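Local coordinates for oligogalacturonate lyase (Yersinia enterocolitica subsp. enterocolitica, PDB 3PE7), which cleaves short pectin-derived oligogalacturonates by beta-elimination in the bacterial cytoplasm, using a seven-bladed beta-propeller that carries bound manganese and calcium ions, at residues 12-17 / 21-26; 194-199 / 269-274; 220-223 / 228-231. One frame throughout, in Å; residues are numbered along the deposited sequence.

Overall arrangement
Three contacts sample two sides of a seven-bladed beta-propeller. Contact 1 comes first along the chain and is a hairpin whose strands 12-15 and 22-25 sit in one sheet with the late strands 357-358, 364-369 and 376-381, so N- and C-terminal parts share a blade. Contacts 2 and 3 lie across the chain's centre, about 37 and 43 Å from contact 1 between centres; their own centres are about 9 Å apart, and they touch, through Tyr195 with Glu223 and through Leu274 with Leu220. Contact 3 is the outer hairpin of the sheet that begins with strand 190-196; contact 2, whose segments bracket it in sequence, ties that sheet to the next at a calcium site.

Contact 1. Residues 12-17 / 21-26; sequences DTYQDA and AQVTRL
Strands 12-15 and 22-25 run antiparallel, their axes 4.6 Å apart at the closest and 153° between directions, with Asp12-Arg25 and Tyr14-Val23 as hydrogen-bonded pairs and Thr13-Thr24 and Gln15-Gln22 as non-hydrogen-bonded ones. Beyond the last pair, Asp16 N still bonds Ala21 O at 2.8 Å. On the face carrying Asp12, Tyr14, Val23 and Arg25, the Tyr14 ring leans back over its partner: chi1 of 56° sets CG between the backbone N and the carbonyl carbon, and Val23 CB makes a CH-pi contact 4.1 Å from the ring centroid. Val23 CG1 reaches on to the phenol end, 3.4 Å from Tyr14 OH. The side chains of Asp12 and Arg25 run alongside each other in the same direction, with a salt bridge of 3.2 Å between Asp12 OD2 and Arg25 NH2. Their flat groups stand 82° apart, the guanidinium meeting OD2 from above the carboxylate plane, and one water joins OD2 to Arg25 NE. The other face is held by hydroxyls, Thr13 OG1 and Thr24 OG1 sharing a hydrogen bond of 2.9 Å, while Thr13 CG2 rests on Gln22 CG at 3.6 Å. Asp16 bonds Arg337 N through OD2, while OD1 takes the N-H groups of Ser18 and Thr19 in the turn. Strand 22-25 is hydrogen-bonded on its far side to strand 376-381, where Tyr14 and Arg25 touch Tyr378; this N-terminal hairpin thus joins C-terminal strands in one blade, consistent with the ring closure known from beta-propellers.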
# COMPACT_ATOMS: atom_id res chain seq x y z
N ASP A 12 -1.82 24.53 -0.73
CA ASP A 12 -2.83 25.26 -1.49
C ASP A 12 -4.22 24.66 -1.30
O ASP A 12 -4.49 23.53 -1.71
CB ASP A 12 -2.44 25.33 -2.97
CG ASP A 12 -1.17 26.14 -3.20
OD1 ASP A 12 -1.20 27.35 -2.92
OD2 ASP A 12 -0.16 25.59 -3.65
N THR A 13 -5.09 25.44 -0.66
CA THR A 13 -6.41 24.96 -0.24
C THR A 13 -7.52 25.53 -1.12
O THR A 13 -7.51 26.72 -1.45
CB THR A 13 -6.68 25.31 1.23
OG1 THR A 13 -5.63 24.81 2.05
CG2 THR A 13 -8.00 24.70 1.70
N TYR A 14 -8.45 24.67 -1.51
CA TYR A 14 -9.54 25.01 -2.43
C TYR A 14 -10.75 24.10 -2.19
O TYR A 14 -10.75 23.30 -1.26
CB TYR A 14 -9.06 24.88 -3.88
CG TYR A 14 -8.50 23.53 -4.25
CD1 TYR A 14 -7.22 23.13 -3.81
CD2 TYR A 14 -9.23 22.65 -5.02
CE1 TYR A 14 -6.72 21.90 -4.14
CE2 TYR A 14 -8.72 21.43 -5.37
CZ TYR A 14 -7.47 21.05 -4.92
OH TYR A 14 -6.96 19.83 -5.27
N GLN A 15 -11.79 24.26 -2.99
CA GLN A 15 -12.99 23.45 -2.84
C GLN A 15 -13.12 22.51 -4.02
O GLN A 15 -12.98 22.94 -5.16
CB GLN A 15 -14.23 24.35 -2.80
CG GLN A 15 -14.47 25.03 -1.48
CD GLN A 15 -15.79 25.79 -1.48
OE1 GLN A 15 -15.87 26.90 -2.01
NE2 GLN A 15 -16.83 25.18 -0.90
N ASP A 16 -13.43 21.24 -3.75
CA ASP A 16 -13.64 20.27 -4.82
C ASP A 16 -14.72 20.72 -5.82
O ASP A 16 -15.78 21.18 -5.41
CB ASP A 16 -14.03 18.92 -4.23
CG ASP A 16 -14.09 17.82 -5.28
OD1 ASP A 16 -15.16 17.62 -5.89
OD2 ASP A 16 -13.04 17.20 -5.53
N ALA A 17 -14.44 20.56 -7.11
CA ALA A 17 -15.31 21.03 -8.20
C ALA A 17 -16.69 20.39 -8.20
O ALA A 17 -17.67 21.02 -8.59
CB ALA A 17 -14.63 20.82 -9.55
N ALA A 21 -16.06 19.77 -1.14
CA ALA A 21 -15.20 19.43 0.02
C ALA A 21 -13.91 20.26 0.03
O ALA A 21 -13.37 20.58 -1.02
CB ALA A 21 -14.85 17.94 -0.00
N GLN A 22 -13.41 20.58 1.22
CA GLN A 22 -12.13 21.26 1.31
C GLN A 22 -11.00 20.28 0.94
O GLN A 22 -10.93 19.15 1.47
CB GLN A 22 -11.91 21.80 2.73
CG GLN A 22 -10.58 22.50 2.91
CD GLN A 22 -10.54 23.43 4.11
OE1 GLN A 22 -11.36 24.36 4.22
NE2 GLN A 22 -9.60 23.21 5.00
N VAL A 23 -10.13 20.73 0.04
CA VAL A 23 -8.98 19.93 -0.40
C VAL A 23 -7.74 20.80 -0.28
O VAL A 23 -7.76 21.97 -0.65
CB VAL A 23 -9.14 19.42 -1.86
CG1 VAL A 23 -7.96 18.53 -2.28
CG2 VAL A 23 -10.43 18.64 -2.01
N THR A 24 -6.67 20.22 0.25
CA THR A 24 -5.40 20.94 0.34
C THR A 24 -4.34 20.15 -0.40
O THR A 24 -4.14 18.97 -0.12
CB THR A 24 -4.99 21.19 1.81
OG1 THR A 24 -6.01 21.99 2.43
CG2 THR A 24 -3.66 21.94 1.88
N ARG A 25 -3.68 20.80 -1.37
CA ARG A 25 -2.52 20.22 -2.05
C ARG A 25 -1.26 20.55 -1.25
O ARG A 25 -1.03 21.72 -0.92
CB ARG A 25 -2.39 20.80 -3.44
CG ARG A 25 -1.31 20.14 -4.29
CD ARG A 25 -1.32 20.71 -5.68
NE ARG A 25 -0.88 22.11 -5.67
CZ ARG A 25 -1.15 22.98 -6.63
NH1 ARG A 25 -1.86 22.62 -7.68
NH2 ARG A 25 -0.69 24.24 -6.53
N LEU A 26 -0.47 19.53 -0.98
CA LEU A 26 0.66 19.67 -0.05
C LEU A 26 2.00 19.89 -0.74
O LEU A 26 2.95 20.37 -0.12
CB LEU A 26 0.77 18.43 0.84
CG LEU A 26 -0.45 18.02 1.67
CD1 LEU A 26 -0.15 16.73 2.40
CD2 LEU A 26 -0.84 19.11 2.66
O HOH W 1 0.64 22.90 -3.34

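Contact 2. Residues 194-199 / 269-274; sequences IYRPYD and ADPETL. With CA (calcium ion), chain D.
A salt bridge backed by proline packing joins two neighbouring sheets of the propeller here: Arg196 of strand 190-196 reaches into the loop that follows strand 264-269, beside a calcium ion. The backbones stay well apart, Arg196 CA and Pro271 CA being 9.1 Å from each other, and the long arginine chain, stretched out along its length, spans the gap. Its guanidinium meets Glu272 end-on, NH1 and NH2 both donating to the one oxygen OE1, at 2.9 Å from NH1 and 2.7 Å from NH2. OE1 lies in the guanidinium plane, although that plane is turned 55° from the carboxylate. Pro271 covers one guanidinium face, with its CG 3.6 Å from Arg196 CZ and over the centre of the group. Arg196 NH2 also bridges to Asp199 OD2 at 3.1 Å, across a type II turn from Arg196 to Asp199, so the arginine serves two carboxylates.

The glutamate is divided between two partners. While OE1 holds the arginine, OE2 binds the calcium at 2.3 Å, and Asp270 binds the same ion with both carboxylate oxygens, OD1 closer than OD2. Asp270 OD2 is in turn fixed by Thr273 N at 3.0 Å through its anti lone pair, an Asx motif that ties the metal ligand to its own loop. The positive arginine probably helps offset the negative charge gathered at the ion. Arg196 NE donates to Gly249 O, and Trp245 of strand 238-245, in the same sheet as strand 264-269, packs against both Arg196 and Pro271, facing the sheet of strand 190-196.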
# COMPACT_ATOMS: atom_id res chain seq x y z
N ILE A 194 1.56 -10.35 4.29
CA ILE A 194 1.21 -9.32 5.26
C ILE A 194 0.95 -10.00 6.61
O ILE A 194 0.04 -10.84 6.72
CB ILE A 194 -0.01 -8.48 4.79
CG1 ILE A 194 -1.07 -9.36 4.13
CG2 ILE A 194 0.44 -7.32 3.83
CD1 ILE A 194 -2.40 -8.68 3.73
N TYR A 195 1.75 -9.66 7.62
CA TYR A 195 1.48 -10.09 9.01
C TYR A 195 0.08 -9.61 9.42
O TYR A 195 -0.29 -8.47 9.15
CB TYR A 195 2.49 -9.47 9.98
CG TYR A 195 3.68 -10.35 10.33
CD1 TYR A 195 4.98 -9.96 9.99
CD2 TYR A 195 3.50 -11.54 11.04
CE1 TYR A 195 6.08 -10.78 10.32
CE2 TYR A 195 4.56 -12.34 11.37
CZ TYR A 195 5.85 -11.95 11.02
OH TYR A 195 6.90 -12.75 11.38
N ARG A 196 -0.69 -10.47 10.10
CA ARG A 196 -1.94 -10.03 10.72
C ARG A 196 -1.58 -9.07 11.87
O ARG A 196 -0.79 -9.44 12.74
CB ARG A 196 -2.72 -11.21 11.28
CG ARG A 196 -4.05 -10.79 11.94
CD ARG A 196 -4.85 -12.03 12.38
NE ARG A 196 -6.14 -11.68 12.98
CZ ARG A 196 -6.87 -12.53 13.70
NH1 ARG A 196 -8.05 -12.17 14.19
NH2 ARG A 196 -6.42 -13.77 13.93
N PRO A 197 -2.14 -7.84 11.86
CA PRO A 197 -1.87 -6.96 12.99
C PRO A 197 -2.20 -7.65 14.33
O PRO A 197 -3.27 -8.25 14.46
CB PRO A 197 -2.80 -5.77 12.74
CG PRO A 197 -2.94 -5.70 11.26
CD PRO A 197 -2.95 -7.17 10.83
N TYR A 198 -1.28 -7.55 15.29
CA TYR A 198 -1.43 -8.08 16.67
C TYR A 198 -1.54 -9.59 16.76
O TYR A 198 -1.91 -10.14 17.82
CB TYR A 198 -2.60 -7.37 17.40
CG TYR A 198 -2.52 -5.87 17.21
CD1 TYR A 198 -1.56 -5.11 17.87
CD2 TYR A 198 -3.38 -5.22 16.32
CE1 TYR A 198 -1.47 -3.74 17.66
CE2 TYR A 198 -3.29 -3.86 16.10
CZ TYR A 198 -2.35 -3.13 16.76
OH TYR A 198 -2.27 -1.77 16.56
N ASP A 199 -1.20 -10.28 15.66
CA ASP A 199 -1.18 -11.75 15.65
C ASP A 199 -0.05 -12.25 14.74
O ASP A 199 -0.27 -12.58 13.58
CB ASP A 199 -2.54 -12.32 15.22
CG ASP A 199 -2.55 -13.84 15.12
OD1 ASP A 199 -1.73 -14.50 15.80
OD2 ASP A 199 -3.40 -14.38 14.38
N ALA A 269 -13.52 -11.54 5.77
CA ALA A 269 -13.32 -12.92 6.22
C ALA A 269 -12.79 -12.91 7.64
O ALA A 269 -11.86 -12.17 7.93
CB ALA A 269 -12.31 -13.62 5.33
N ASP A 270 -13.39 -13.71 8.53
CA ASP A 270 -12.85 -13.85 9.88
C ASP A 270 -11.69 -14.84 9.83
O ASP A 270 -11.84 -15.93 9.34
CB ASP A 270 -13.90 -14.37 10.84
CG ASP A 270 -13.42 -14.35 12.28
OD1 ASP A 270 -13.44 -13.26 12.89
OD2 ASP A 270 -12.98 -15.40 12.80
N PRO A 271 -10.53 -14.45 10.38
CA PRO A 271 -9.34 -15.28 10.25
C PRO A 271 -9.44 -16.62 10.99
O PRO A 271 -8.87 -17.64 10.54
CB PRO A 271 -8.23 -14.39 10.83
CG PRO A 271 -8.75 -13.05 10.70
CD PRO A 271 -10.21 -13.13 10.94
N GLU A 272 -10.21 -16.66 12.08
CA GLU A 272 -10.33 -17.90 12.87
C GLU A 272 -11.40 -18.84 12.30
O GLU A 272 -11.20 -20.05 12.14
CB GLU A 272 -10.63 -17.58 14.35
CG GLU A 272 -9.49 -16.91 15.11
CD GLU A 272 -9.46 -15.38 14.91
OE1 GLU A 272 -8.46 -14.76 15.35
OE2 GLU A 272 -10.42 -14.80 14.37
N THR A 273 -12.53 -18.25 11.97
CA THR A 273 -13.70 -18.96 11.54
C THR A 273 -13.67 -19.27 10.02
O THR A 273 -14.29 -20.24 9.54
CB THR A 273 -14.84 -17.99 11.92
OG1 THR A 273 -15.43 -18.38 13.19
CG2 THR A 273 -15.81 -17.80 10.89
N LEU A 274 -12.95 -18.42 9.28
CA LEU A 274 -12.96 -18.41 7.80
C LEU A 274 -14.34 -18.23 7.16
O LEU A 274 -14.53 -18.50 5.96
CB LEU A 274 -12.21 -19.62 7.21
CG LEU A 274 -10.71 -19.70 7.53
CD1 LEU A 274 -10.11 -20.91 6.84
CD2 LEU A 274 -9.95 -18.44 7.12
CA CA D . -12.43 -13.76 14.97

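Contact 3. Residues 220-223 / 228-231; sequences LINE and MRKV
The outer beta hairpin of a propeller blade pairs strand 218-222 with the short strand 229-230, which is the last of its four-stranded sheet. Leu220 and Arg229 form an antiparallel hydrogen-bonded pair: Leu220 N donates to Arg229 O at 2.8 Å, and Arg229 N to Leu220 O at 2.9 Å. Met228 CA adds a CA-H...O contact to the same Leu220 carbonyl.

Arg229 does most of the side-chain work. With chi1 at 72° and a further bend at chi2, its chain folds back across the partner strand, laying the guanidinium over Leu220 so that CB sits beneath the centre of one face, 3.8 Å from Arg229 CZ. From there NH2 donates to Asn222 OD1 at 3.2 Å, a bent bond (137° at the hydrogen) that arrives from above the amide's carbonyl plane; the amide and guanidinium planes stand 80° apart. A water in the guanidinium plane takes a bond from Arg229 NH1. Both polar ends are also tied to the turn, NH2 to Asn227 O and Asn222 ND2 to Thr226 OG1.

The apolar contacts fall at two other places. Ile221 CD1 meets Met228 CB at 3.8 Å, near Phe205 of strand 202-207, and Leu220 CG meets Val231 CG2 at 3.8 Å. Leu220 also packs on Leu274 of the calcium-binding loop next door. A four-stranded antiparallel meander with its last strand at the outer edge is the blade pattern of beta-propellers.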
# COMPACT_ATOMS: atom_id res chain seq x y z
N LEU A 220 -3.78 -18.02 3.88
CA LEU A 220 -3.18 -17.77 5.18
C LEU A 220 -2.19 -18.89 5.46
O LEU A 220 -2.35 -20.02 4.97
CB LEU A 220 -4.24 -17.76 6.28
CG LEU A 220 -5.37 -16.73 6.24
CD1 LEU A 220 -6.27 -17.00 7.44
CD2 LEU A 220 -4.78 -15.32 6.35
N ILE A 221 -1.18 -18.59 6.25
CA ILE A 221 -0.27 -19.62 6.76
C ILE A 221 0.17 -19.21 8.15
O ILE A 221 0.22 -18.01 8.48
CB ILE A 221 0.95 -19.83 5.80
CG1 ILE A 221 1.69 -21.14 6.10
CG2 ILE A 221 1.88 -18.61 5.80
CD1 ILE A 221 2.65 -21.56 4.97
N ASN A 222 0.48 -20.19 8.99
CA ASN A 222 1.08 -19.89 10.28
C ASN A 222 2.51 -19.42 10.09
O ASN A 222 3.17 -19.80 9.11
CB ASN A 222 1.05 -21.10 11.21
CG ASN A 222 -0.35 -21.51 11.62
OD1 ASN A 222 -1.33 -20.78 11.44
ND2 ASN A 222 -0.45 -22.70 12.21
N GLU A 223 2.98 -18.62 11.04
CA GLU A 223 4.33 -18.08 11.01
C GLU A 223 5.39 -19.17 10.89
O GLU A 223 6.43 -18.96 10.27
CB GLU A 223 4.59 -17.25 12.26
CG GLU A 223 5.77 -16.31 12.15
CD GLU A 223 6.05 -15.60 13.44
OE1 GLU A 223 6.57 -14.47 13.39
OE2 GLU A 223 5.73 -16.18 14.51
N MET A 228 -1.15 -24.14 6.07
CA MET A 228 -1.44 -23.32 4.91
C MET A 228 -2.86 -23.60 4.44
O MET A 228 -3.22 -24.75 4.18
CB MET A 228 -0.41 -23.58 3.80
CG MET A 228 -0.60 -22.70 2.58
SD MET A 228 0.63 -23.01 1.29
CE MET A 228 0.23 -24.69 0.83
N ARG A 229 -3.67 -22.56 4.33
CA ARG A 229 -5.07 -22.72 3.95
C ARG A 229 -5.57 -21.53 3.15
O ARG A 229 -5.14 -20.42 3.36
CB ARG A 229 -5.96 -22.96 5.19
CG ARG A 229 -6.19 -21.75 6.12
CD ARG A 229 -5.09 -21.62 7.14
NE ARG A 229 -5.41 -20.75 8.27
CZ ARG A 229 -4.50 -20.23 9.09
NH1 ARG A 229 -4.87 -19.45 10.09
NH2 ARG A 229 -3.20 -20.49 8.90
N LYS A 230 -6.50 -21.78 2.24
CA LYS A 230 -7.12 -20.67 1.52
C LYS A 230 -8.15 -19.95 2.38
O LYS A 230 -8.84 -20.56 3.21
CB LYS A 230 -7.70 -21.11 0.17
CG LYS A 230 -8.70 -22.22 0.18
CD LYS A 230 -9.16 -22.55 -1.25
CE LYS A 230 -8.03 -22.98 -2.16
NZ LYS A 230 -8.58 -23.58 -3.43
N VAL A 231 -8.23 -18.64 2.17
CA VAL A 231 -9.22 -17.80 2.86
C VAL A 231 -10.63 -18.19 2.41
O VAL A 231 -11.57 -18.26 3.22
CB VAL A 231 -8.91 -16.30 2.59
CG1 VAL A 231 -10.09 -15.40 3.03
CG2 VAL A 231 -7.62 -15.91 3.30
O HOH W 2 -2.59 -18.64 11.82